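Local coordinates for LysR family transcriptional regulator (Vibrio vulnificus, PDB 5B7H), which probably regulates transcription as a LysR-type DNA-binding factor of the OxyR kind, the piece here being its regulatory domain, at residues A[147-150]-A[151-155]. The protein carries 1 engineered substitution. Numbering follows the deposited sequence.
Sequences TSLH and TLVQM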
loop_
_atom_site.group_PDB
_atom_site.type_symbol
_atom_site.label_atom_id
_atom_site.label_comp_id
_atom_site.label_asym_id
_atom_site.label_seq_id
_atom_site.Cartn_x
_atom_site.Cartn_y
_atom_site.Cartn_z
ATOM N N THR A 147 8.188 -6.228 -3.840
ATOM C CA THR A 147 8.130 -5.849 -2.436
ATOM C C THR A 147 6.813 -5.183 -2.029
ATOM O O THR A 147 6.644 -4.864 -0.853
ATOM C CB THR A 147 9.345 -4.971 -2.118
ATOM O OG1 THR A 147 9.510 -4.077 -3.235
ATOM C CG2 THR A 147 10.572 -5.850 -2.093
ATOM N N SER A 148 5.868 -5.002 -2.943
ATOM C CA SER A 148 4.523 -4.559 -2.561
ATOM C C SER A 148 3.558 -5.027 -3.647
ATOM O O SER A 148 3.940 -5.213 -4.820
ATOM C CB SER A 148 4.450 -3.021 -2.406
ATOM O OG SER A 148 4.487 -2.361 -3.667
ATOM N N LEU A 149 2.289 -5.219 -3.259
ATOM C CA LEU A 149 1.342 -5.659 -4.261
ATOM C C LEU A 149 1.150 -4.587 -5.351
ATOM O O LEU A 149 0.973 -4.952 -6.525
ATOM C CB LEU A 149 0.019 -5.960 -3.546
ATOM C CG LEU A 149 -1.114 -6.561 -4.412
ATOM C CD1 LEU A 149 -0.697 -7.835 -5.075
ATOM C CD2 LEU A 149 -2.395 -6.807 -3.573
ATOM N N HIS A 150 1.173 -3.284 -5.003
ATOM C CA HIS A 150 0.987 -2.267 -6.046
ATOM C C HIS A 150 2.106 -2.312 -7.058
ATOM O O HIS A 150 1.862 -2.186 -8.271
ATOM C CB HIS A 150 0.983 -0.883 -5.414
ATOM C CG HIS A 150 -0.049 -0.748 -4.363
ATOM N ND1 HIS A 150 0.185 -1.109 -3.047
ATOM C CD2 HIS A 150 -1.345 -0.362 -4.438
ATOM C CE1 HIS A 150 -0.928 -0.924 -2.351
ATOM N NE2 HIS A 150 -1.871 -0.477 -3.172
ATOM N N THR A 151 3.342 -2.464 -6.588
ATOM C CA THR A 151 4.457 -2.441 -7.549
ATOM C C THR A 151 4.537 -3.747 -8.336
ATOM O O THR A 151 4.942 -3.745 -9.509
ATOM C CB THR A 151 5.790 -2.072 -6.894
ATOM O OG1 THR A 151 6.083 -2.992 -5.831
ATOM C CG2 THR A 151 5.799 -0.628 -6.387
ATOM N N LEU A 152 4.098 -4.850 -7.734
ATOM C CA LEU A 152 3.962 -6.092 -8.481
ATOM C C LEU A 152 3.002 -5.922 -9.653
ATOM O O LEU A 152 3.309 -6.301 -10.807
ATOM C CB LEU A 152 3.460 -7.173 -7.526
ATOM C CG LEU A 152 3.139 -8.555 -8.086
ATOM C CD1 LEU A 152 4.343 -9.140 -8.776
ATOM C CD2 LEU A 152 2.654 -9.432 -6.900
ATOM N N VAL A 153 1.820 -5.366 -9.382
ATOM C CA VAL A 153 0.834 -5.186 -10.439
ATOM C C VAL A 153 1.339 -4.204 -11.490
ATOM O O VAL A 153 1.097 -4.388 -12.702
ATOM C CB VAL A 153 -0.472 -4.709 -9.791
ATOM C CG1 VAL A 153 -1.421 -4.149 -10.892
ATOM C CG2 VAL A 153 -1.090 -5.898 -9.008
ATOM N N GLN A 154 2.079 -3.168 -11.068
ATOM C CA GLN A 154 2.637 -2.230 -12.042
ATOM C C GLN A 154 3.640 -2.914 -12.969
ATOM O O GLN A 154 3.682 -2.604 -14.161
ATOM C CB GLN A 154 3.296 -1.042 -11.345
ATOM C CG GLN A 154 2.262 -0.116 -10.669
ATOM C CD GLN A 154 2.804 0.641 -9.468
ATOM O OE1 GLN A 154 3.963 0.439 -9.050
ATOM N NE2 GLN A 154 1.946 1.437 -8.861
ATOM N N MET A 155 4.462 -3.830 -12.459
ATOM C CA MET A 155 5.364 -4.563 -13.359
ATOM C C MET A 155 4.587 -5.417 -14.357
ATOM O O MET A 155 4.956 -5.494 -15.539
ATOM C CB MET A 155 6.355 -5.439 -12.596
ATOM C CG MET A 155 7.395 -4.609 -11.860
ATOM S SD MET A 155 8.697 -5.578 -11.101
ATOM C CE MET A 155 7.847 -6.290 -9.691
HETATM O O HOH W 1 8.130 -4.649 -6.129
#
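Ser148 and Thr151 meet through their hydroxyls at the start of helix 149-157, where Ser148 is the N-cap; the helix belongs to the LysR substrate-binding regulatory domain and lies at its dimer interface. Ser148 OG accepts from Thr151 N at 3.1 Å, with an N-H...O angle of 158°. Serine suits this place because its short side chain folds back on the first turn: with chi1 at 73° the hydroxyl turns over its own backbone, facing a first-turn amide that has no i-4 carbonyl from within the helix. Thr151 OG1 comes within 2.8 Å of Ser148 OG, and Ser148 O and a water also lie near it, so the destination of its proton stays open. That water joins this group to the preceding loop, accepting from Thr147 N at 2.8 Å and lying 2.7 Å from Thr151 OG1.

Regular backbone bonds then carry the helix forward, Leu152 N to Ser148 O at 2.9 Å, with Val153 N to Leu149 O and Gln154 N to His150 O following. The side chain of Gln154 leans back over the last of these carbonyls, its CG 3.2 Å from His150 O, while its NE2 donates to Ala27 O of the second subunit.

Apolar contact lies on another side of the helix. Leu149 CD1 rests 4.1 Å from Leu152 CD2, the two branched ends crossing at a slant, and Val153 CG2 flanks Leu149 more loosely; branched apolar side chains suit this buried face against the sheet, where Leu149 and Val153 pack on Ile165 and Leu152 touches Thr163 and Phe117.

Across the dimer, Ser148 OG and Thr147 OG1 bond to Glu51 of the second subunit, through OE2 and N respectively, and the two His150 rings meet nearly parallel. The capping hydroxyl thus serves helix and interface together, and the helix-start dipole would probably favour the negative charge of that glutamate.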